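Local coordinates for protein trichomaglin (Trichosanthes lepiniana, PDB 1SGL) that probably cleaves RNA as an S-like ribonuclease of the ribonuclease T2 family, at residues Thr38-His43 against Lys134-Ala139; Val156-Ala161 against Gln177-Cys182. One frame throughout, in Å; residues are numbered along the deposited sequence.

Contact 1: Thr38-His43 against Lys134-Ala139. With SO4 (sulfate ion), chain B.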
ATOM      1  N   THR A  38      13.187   7.272  -2.446  1.00 38.59           N
ATOM      2  CA  THR A  38      11.789   7.371  -2.073  1.00 33.33           C
ATOM      3  C   THR A  38      11.014   6.433  -2.986  1.00 30.36           C
ATOM      4  O   THR A  38      11.237   6.414  -4.193  1.00 29.00           O
ATOM      5  CB  THR A  38      11.295   8.819  -2.250  1.00 32.43           C
ATOM      6  OG1 THR A  38      12.033   9.669  -1.367  1.00 33.41           O
ATOM      7  CG2 THR A  38       9.819   8.934  -1.936  1.00 30.81           C
ATOM      8  N   GLN A  39      10.108   5.654  -2.410  1.00 27.90           N
ATOM      9  CA  GLN A  39       9.337   4.706  -3.199  1.00 26.40           C
ATOM     10  C   GLN A  39       7.937   4.465  -2.665  1.00 23.79           C
ATOM     11  O   GLN A  39       7.562   4.973  -1.604  1.00 22.88           O
ATOM     12  CB  GLN A  39      10.046   3.358  -3.229  1.00 28.80           C
ATOM     13  CG  GLN A  39      11.451   3.374  -3.781  1.00 35.71           C
ATOM     14  CD  GLN A  39      11.978   1.970  -3.981  1.00 38.06           C
ATOM     15  OE1 GLN A  39      11.947   1.148  -3.059  1.00 40.14           O
ATOM     16  NE2 GLN A  39      12.455   1.680  -5.189  1.00 39.46           N
ATOM     17  N   PHE A  40       7.173   3.682  -3.421  1.00 19.37           N
ATOM     18  CA  PHE A  40       5.837   3.287  -3.003  1.00 18.68           C
ATOM     19  C   PHE A  40       6.059   2.101  -2.070  1.00 18.22           C
ATOM     20  O   PHE A  40       6.827   1.199  -2.394  1.00 17.21           O
ATOM     21  CB  PHE A  40       4.987   2.799  -4.183  1.00 16.56           C
ATOM     22  CG  PHE A  40       4.265   3.893  -4.915  1.00 16.63           C
ATOM     23  CD1 PHE A  40       4.685   4.300  -6.178  1.00 17.59           C
ATOM     24  CD2 PHE A  40       3.174   4.526  -4.336  1.00 15.81           C
ATOM     25  CE1 PHE A  40       4.019   5.332  -6.856  1.00 16.86           C
ATOM     26  CE2 PHE A  40       2.505   5.557  -5.001  1.00 15.35           C
ATOM     27  CZ  PHE A  40       2.924   5.958  -6.259  1.00 16.89           C
ATOM     28  N   THR A  41       5.407   2.112  -0.914  1.00 18.01           N
ATOM     29  CA  THR A  41       5.508   1.006   0.039  1.00 17.20           C
ATOM     30  C   THR A  41       4.094   0.472   0.286  1.00 18.58           C
ATOM     31  O   THR A  41       3.097   1.118  -0.049  1.00 18.40           O
ATOM     32  CB  THR A  41       6.132   1.447   1.392  1.00 16.70           C
ATOM     33  OG1 THR A  41       5.333   2.482   1.981  1.00 14.09           O
ATOM     34  CG2 THR A  41       7.565   1.958   1.174  1.00 13.98           C
ATOM     35  N   ILE A  42       4.018  -0.710   0.876  1.00 18.99           N
ATOM     36  CA  ILE A  42       2.742  -1.362   1.145  1.00 18.94           C
ATOM     37  C   ILE A  42       1.975  -0.796   2.328  1.00 19.31           C
ATOM     38  O   ILE A  42       2.537  -0.596   3.401  1.00 19.99           O
ATOM     39  CB  ILE A  42       2.962  -2.867   1.424  1.00 20.28           C
ATOM     40  CG1 ILE A  42       3.614  -3.522   0.208  1.00 18.42           C
ATOM     41  CG2 ILE A  42       1.641  -3.539   1.801  1.00 18.76           C
ATOM     42  CD1 ILE A  42       4.230  -4.861   0.516  1.00 21.65           C
ATOM     43  N   HIS A  43       0.691  -0.523   2.129  1.00 19.59           N
ATOM     44  CA  HIS A  43      -0.135  -0.073   3.233  1.00 21.01           C
ATOM     45  C   HIS A  43      -0.940  -1.300   3.670  1.00 21.11           C
ATOM     46  O   HIS A  43      -1.053  -1.579   4.860  1.00 22.87           O
ATOM     47  CB  HIS A  43      -1.100   1.040   2.834  1.00 21.48           C
ATOM     48  CG  HIS A  43      -2.000   1.453   3.955  1.00 24.87           C
ATOM     49  ND1 HIS A  43      -1.558   2.209   5.020  1.00 25.78           N
ATOM     50  CD2 HIS A  43      -3.282   1.118   4.239  1.00 25.16           C
ATOM     51  CE1 HIS A  43      -2.525   2.317   5.916  1.00 26.59           C
ATOM     52  NE2 HIS A  43      -3.582   1.664   5.466  1.00 25.88           N
ATOM     53  N   LYS A 134       9.611  -0.453  -9.853  1.00 22.53           N
ATOM     54  CA  LYS A 134      10.466  -0.841 -10.970  1.00 25.09           C
ATOM     55  C   LYS A 134       9.906  -0.316 -12.302  1.00 24.12           C
ATOM     56  O   LYS A 134      10.657   0.131 -13.168  1.00 25.83           O
ATOM     57  CB  LYS A 134      10.597  -2.363 -11.021  1.00 26.91           C
ATOM     58  CG  LYS A 134      11.677  -2.858 -11.967  1.00 33.66           C
ATOM     59  CD  LYS A 134      13.073  -2.520 -11.446  1.00 37.86           C
ATOM     60  CE  LYS A 134      14.157  -3.272 -12.224  1.00 41.47           C
ATOM     61  NZ  LYS A 134      15.497  -3.206 -11.546  1.00 43.05           N
ATOM     62  N   ALA A 135       8.588  -0.370 -12.458  1.00 22.60           N
ATOM     63  CA  ALA A 135       7.952   0.121 -13.672  1.00 21.35           C
ATOM     64  C   ALA A 135       8.228   1.612 -13.853  1.00 21.76           C
ATOM     65  O   ALA A 135       8.664   2.044 -14.924  1.00 21.87           O
ATOM     66  CB  ALA A 135       6.460  -0.121 -13.613  1.00 20.49           C
ATOM     67  N   LEU A 136       7.986   2.396 -12.808  1.00 22.12           N
ATOM     68  CA  LEU A 136       8.205   3.836 -12.885  1.00 24.01           C
ATOM     69  C   LEU A 136       9.658   4.182 -13.152  1.00 25.89           C
ATOM     70  O   LEU A 136       9.949   5.037 -13.980  1.00 26.21           O
ATOM     71  CB  LEU A 136       7.748   4.528 -11.603  1.00 24.59           C
ATOM     72  CG  LEU A 136       6.257   4.472 -11.264  1.00 26.49           C
ATOM     73  CD1 LEU A 136       6.000   5.396 -10.072  1.00 27.67           C
ATOM     74  CD2 LEU A 136       5.412   4.902 -12.462  1.00 25.86           C
ATOM     75  N   GLU A 137      10.569   3.524 -12.443  1.00 28.65           N
ATOM     76  CA  GLU A 137      11.988   3.775 -12.634  1.00 31.64           C
ATOM     77  C   GLU A 137      12.389   3.493 -14.085  1.00 31.64           C
ATOM     78  O   GLU A 137      13.158   4.249 -14.676  1.00 31.59           O
ATOM     79  CB  GLU A 137      12.816   2.903 -11.685  1.00 34.34           C
ATOM     80  CG  GLU A 137      13.383   3.637 -10.476  1.00 40.63           C
ATOM     81  CD  GLU A 137      12.320   4.135  -9.500  1.00 44.55           C
ATOM     82  OE1 GLU A 137      11.549   5.066  -9.852  1.00 46.32           O
ATOM     83  OE2 GLU A 137      12.262   3.591  -8.370  1.00 47.05           O
ATOM     84  N   ASP A 138      11.863   2.411 -14.655  1.00 31.57           N
ATOM     85  CA  ASP A 138      12.164   2.044 -16.038  1.00 31.92           C
ATOM     86  C   ASP A 138      11.726   3.123 -17.018  1.00 31.56           C
ATOM     87  O   ASP A 138      12.374   3.338 -18.045  1.00 31.40           O
ATOM     88  CB  ASP A 138      11.468   0.739 -16.422  1.00 33.59           C
ATOM     89  CG  ASP A 138      12.156  -0.474 -15.852  1.00 36.78           C
ATOM     90  OD1 ASP A 138      13.140  -0.309 -15.100  1.00 37.90           O
ATOM     91  OD2 ASP A 138      11.710  -1.598 -16.156  1.00 38.31           O
ATOM     92  N   ALA A 139      10.618   3.788 -16.703  1.00 29.97           N
ATOM     93  CA  ALA A 139      10.099   4.835 -17.567  1.00 29.40           C
ATOM     94  C   ALA A 139      10.780   6.171 -17.303  1.00 28.62           C
ATOM     95  O   ALA A 139      10.571   7.124 -18.038  1.00 30.00           O
ATOM     96  CB  ALA A 139       8.600   4.972 -17.376  1.00 29.07           C
TER
HETATM   97  S   SO4 B 251      -7.291   1.080   6.498  1.00 54.25           S
HETATM   98  O1  SO4 B 251      -8.367   2.009   6.890  1.00 55.18           O
HETATM   99  O2  SO4 B 251      -7.486  -0.202   7.198  1.00 54.76           O
HETATM  100  O3  SO4 B 251      -5.992   1.658   6.877  1.00 55.68           O
HETATM  101  O4  SO4 B 251      -7.315   0.860   5.037  1.00 55.34           O

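Contact 2: Val156-Ala161 against Gln177-Cys182. With SO4 (sulfate ion), chain D.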
ATOM      1  N   VAL A 156       0.187   5.031 -17.670  1.00 24.37           N
ATOM      2  CA  VAL A 156       0.642   4.190 -18.769  1.00 24.66           C
ATOM      3  C   VAL A 156       1.789   3.274 -18.357  1.00 24.30           C
ATOM      4  O   VAL A 156       1.877   2.127 -18.803  1.00 24.33           O
ATOM      5  CB  VAL A 156       1.076   5.050 -19.983  1.00 24.85           C
ATOM      6  CG1 VAL A 156       1.750   4.171 -21.039  1.00 25.98           C
ATOM      7  CG2 VAL A 156      -0.145   5.724 -20.590  1.00 24.28           C
ATOM      8  N   ALA A 157       2.667   3.784 -17.504  1.00 23.05           N
ATOM      9  CA  ALA A 157       3.794   2.999 -17.042  1.00 23.70           C
ATOM     10  C   ALA A 157       3.307   1.784 -16.241  1.00 24.33           C
ATOM     11  O   ALA A 157       3.749   0.654 -16.472  1.00 23.09           O
ATOM     12  CB  ALA A 157       4.714   3.867 -16.192  1.00 23.34           C
ATOM     13  N   VAL A 158       2.389   2.017 -15.305  1.00 24.29           N
ATOM     14  CA  VAL A 158       1.861   0.930 -14.485  1.00 23.40           C
ATOM     15  C   VAL A 158       1.053  -0.067 -15.303  1.00 22.95           C
ATOM     16  O   VAL A 158       1.255  -1.269 -15.183  1.00 23.21           O
ATOM     17  CB  VAL A 158       0.982   1.461 -13.332  1.00 23.37           C
ATOM     18  CG1 VAL A 158       0.300   0.295 -12.616  1.00 22.56           C
ATOM     19  CG2 VAL A 158       1.840   2.250 -12.366  1.00 20.71           C
ATOM     20  N   GLU A 159       0.145   0.423 -16.140  1.00 23.55           N
ATOM     21  CA  GLU A 159      -0.656  -0.475 -16.961  1.00 24.78           C
ATOM     22  C   GLU A 159       0.213  -1.317 -17.884  1.00 25.46           C
ATOM     23  O   GLU A 159      -0.028  -2.513 -18.039  1.00 26.32           O
ATOM     24  CB  GLU A 159      -1.653   0.297 -17.821  1.00 26.07           C
ATOM     25  CG  GLU A 159      -2.742   1.005 -17.055  1.00 28.48           C
ATOM     26  CD  GLU A 159      -3.598   1.847 -17.969  1.00 30.15           C
ATOM     27  OE1 GLU A 159      -3.036   2.420 -18.924  1.00 33.14           O
ATOM     28  OE2 GLU A 159      -4.821   1.956 -17.736  1.00 31.79           O
ATOM     29  N   SER A 160       1.212  -0.693 -18.506  1.00 23.69           N
ATOM     30  CA  SER A 160       2.090  -1.412 -19.424  1.00 24.17           C
ATOM     31  C   SER A 160       2.884  -2.489 -18.712  1.00 24.33           C
ATOM     32  O   SER A 160       3.118  -3.555 -19.270  1.00 25.96           O
ATOM     33  CB  SER A 160       3.074  -0.459 -20.110  1.00 22.62           C
ATOM     34  OG  SER A 160       2.401   0.409 -20.999  1.00 24.41           O
ATOM     35  N   ALA A 161       3.291  -2.209 -17.481  1.00 23.48           N
ATOM     36  CA  ALA A 161       4.087  -3.156 -16.717  1.00 24.30           C
ATOM     37  C   ALA A 161       3.285  -4.225 -15.962  1.00 24.25           C
ATOM     38  O   ALA A 161       3.692  -5.382 -15.904  1.00 24.16           O
ATOM     39  CB  ALA A 161       4.985  -2.395 -15.746  1.00 24.65           C
ATOM     40  N   GLN A 177      -0.579  10.443  -3.281  1.00 21.98           N
ATOM     41  CA  GLN A 177      -0.580   9.859  -1.948  1.00 23.08           C
ATOM     42  C   GLN A 177      -0.594   8.350  -1.975  1.00 21.89           C
ATOM     43  O   GLN A 177       0.170   7.703  -1.268  1.00 22.78           O
ATOM     44  CB  GLN A 177      -1.796  10.307  -1.135  1.00 23.55           C
ATOM     45  CG  GLN A 177      -1.812  11.753  -0.727  1.00 28.58           C
ATOM     46  CD  GLN A 177      -3.043  12.086   0.099  1.00 29.90           C
ATOM     47  OE1 GLN A 177      -4.171  11.775  -0.291  1.00 30.79           O
ATOM     48  NE2 GLN A 177      -2.831  12.723   1.241  1.00 32.13           N
ATOM     49  N   LYS A 178      -1.481   7.795  -2.788  1.00 21.95           N
ATOM     50  CA  LYS A 178      -1.643   6.358  -2.855  1.00 23.08           C
ATOM     51  C   LYS A 178      -1.859   5.854  -4.272  1.00 21.71           C
ATOM     52  O   LYS A 178      -2.341   6.574  -5.145  1.00 21.15           O
ATOM     53  CB  LYS A 178      -2.848   5.958  -1.997  1.00 25.85           C
ATOM     54  CG  LYS A 178      -2.861   6.610  -0.623  1.00 31.92           C
ATOM     55  CD  LYS A 178      -4.255   6.612   0.021  1.00 35.25           C
ATOM     56  CE  LYS A 178      -4.728   5.214   0.402  1.00 37.78           C
ATOM     57  NZ  LYS A 178      -4.969   4.349  -0.779  1.00 40.48           N
ATOM     58  N   LEU A 179      -1.499   4.599  -4.482  1.00 20.61           N
ATOM     59  CA  LEU A 179      -1.676   3.951  -5.762  1.00 20.25           C
ATOM     60  C   LEU A 179      -2.153   2.559  -5.401  1.00 19.88           C
ATOM     61  O   LEU A 179      -1.503   1.859  -4.624  1.00 19.18           O
ATOM     62  CB  LEU A 179      -0.356   3.893  -6.538  1.00 20.88           C
ATOM     63  CG  LEU A 179      -0.456   3.293  -7.948  1.00 22.92           C
ATOM     64  CD1 LEU A 179       0.741   3.735  -8.783  1.00 24.70           C
ATOM     65  CD2 LEU A 179      -0.534   1.771  -7.867  1.00 21.06           C
ATOM     66  N   SER A 180      -3.300   2.167  -5.948  1.00 18.15           N
ATOM     67  CA  SER A 180      -3.858   0.860  -5.660  1.00 18.93           C
ATOM     68  C   SER A 180      -3.962  -0.023  -6.892  1.00 18.31           C
ATOM     69  O   SER A 180      -4.245   0.459  -7.988  1.00 19.04           O
ATOM     70  CB  SER A 180      -5.249   1.014  -5.044  1.00 17.66           C
ATOM     71  OG  SER A 180      -5.209   1.850  -3.898  1.00 20.58           O
ATOM     72  N   LEU A 181      -3.722  -1.316  -6.703  1.00 17.69           N
ATOM     73  CA  LEU A 181      -3.841  -2.282  -7.786  1.00 18.81           C
ATOM     74  C   LEU A 181      -4.983  -3.220  -7.410  1.00 17.58           C
ATOM     75  O   LEU A 181      -5.183  -3.537  -6.233  1.00 16.33           O
ATOM     76  CB  LEU A 181      -2.547  -3.089  -7.975  1.00 18.06           C
ATOM     77  CG  LEU A 181      -1.272  -2.347  -8.394  1.00 19.31           C
ATOM     78  CD1 LEU A 181      -0.114  -3.329  -8.456  1.00 22.38           C
ATOM     79  CD2 LEU A 181      -1.470  -1.678  -9.737  1.00 21.49           C
ATOM     80  N   CYS A 182      -5.736  -3.658  -8.405  1.00 17.22           N
ATOM     81  CA  CYS A 182      -6.852  -4.554  -8.155  1.00 17.82           C
ATOM     82  C   CYS A 182      -6.535  -5.950  -8.700  1.00 18.00           C
ATOM     83  O   CYS A 182      -5.828  -6.086  -9.700  1.00 19.42           O
ATOM     84  CB  CYS A 182      -8.124  -3.943  -8.766  1.00 17.66           C
ATOM     85  SG  CYS A 182      -8.499  -2.354  -7.936  1.00 22.37           S
TER
HETATM   86  S   SO4 D 253      -8.821   3.278  -2.411  1.00 81.83           S
HETATM   87  O1  SO4 D 253      -9.079   4.119  -1.225  1.00 81.58           O
HETATM   88  O2  SO4 D 253      -7.708   2.346  -2.129  1.00 80.97           O
HETATM   89  O3  SO4 D 253      -8.463   4.156  -3.543  1.00 81.59           O
HETATM   90  O4  SO4 D 253     -10.035   2.503  -2.740  1.00 81.12           O

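Contact 1: Thr38-His43 against Lys134-Ala139
Gln39 and Phe40, where the chain enters strand 40-47, meet Leu136 and Glu137 of helix 132-139 across a wide backbone gap, the nearest CA atoms being those of Gln39 and Lys134 at 9.6 Å. Side chains close this gap. Leu136 sends its CD1 methyl to the rim of the Phe40 ring rather than over a face: CD1 lies near the ring plane, 3.8 Å from Phe40 CE1, and the two side chains cross at about a right angle. Trp14 meets the same phenyl ring edge-to-face. Beside this apolar pair, Gln39 extends as a straight chain beyond CG toward Glu137, whose chain bends at its second torsion. Gln39 NE2 stops 3.7 Å from Glu137 OE2, too far for a hydrogen bond, although the amide and carboxylate planes are nearly coplanar (27°). A firmer tie comes from the Phe40 backbone N, which is hydrogen-bonded to Asp133 OD1 at the start of the same helix.

The sequence Phe-Thr-Ile-His-Gly-Leu beginning at Phe40 matches the first conserved active-site segment of the T2 ribonucleases, so the packed end of the strand leads into the probable catalytic centre. There His43, with CG anti to the backbone N (chi1 177°), presents its NE2 to a sulfate ion. His43 NE2 donates to sulfate O3 at 2.8 Å, almost straight at 172°, with the anion at the ring edge. Replacing His43 by alanine would remove this donor and would probably leave the sulfate held more loosely by His105 NE2 and Gln101 NE2, its other two hydrogen-bond partners. The ion probably came from the crystallisation liquor, yet its position between two histidines is consistent with a site for an RNA phosphate.

Contact 2: Val156-Ala161 against Gln177-Cys182
A helix laid against one face of the antiparallel sheet of the T2 ribonuclease fold is joined to it here by Val158, which meets both Leu179 and Leu181 of strand 176-184. The two leucines are two residues apart on the strand, and the valine's branches divide between them. CG1, anti to the Val158 backbone N (chi1 172°), lies 3.9 Å from Leu181 CD2, while CG2 approaches Leu179 CD1 at 4.0 Å. Val158 and Leu179 lie alongside each other, pointing opposite ways; against Leu181 the valine is set at a slant. All three residues are buried, and the interface is wholly apolar, with no hydrogen bond from helix to strand.

One turn of the helix is reinforced by its own side chain: Ser160 OG donates to Val156 O at 2.8 Å, and Ser160 N reaches the same oxygen from the opposite face of the carbonyl plane at 2.9 Å. Between the leucines on the strand, Ser180 places OG 3.1 Å from O2 of a second sulfate, within reach of a hydrogen bond, though the Ser180 proton has another possible acceptor. Lys167 NZ and Arg46 NH2 are hydrogen-bonded to this ion.

Earlier in the strand, a classic beta bulge sets Gln177 and Lys178 opposite the single residue Arg169; at its other end Cys182 forms a disulfide with Cys192. Strand 176-184 runs antiparallel to both 7-14 and 167-170, helix 132-139 packs beside helix 151-162, and Leu181 also touches Val132 at the start of that neighbouring helix.

Contacts 1 and 2, with centres 9 Å apart, share one hydrophobic layer between the main sheet and helices 132-139 and 151-162. Strand 7-14 pairs with both 40-47 and 176-184, and the two contacts join where Phe40 CE2 lies 3.6 Å from Leu179 CB. The helices meet as well: Ala135 CB comes within 3.4 Å of Ala161 CB, and Leu136 CD2 lies 3.9 Å from Ala157 CB. Both strands also lead to bound anions, the sulfate at His43 in the probable active site and the one beside Ser180, whose sulfur atoms are 9.3 Å apart.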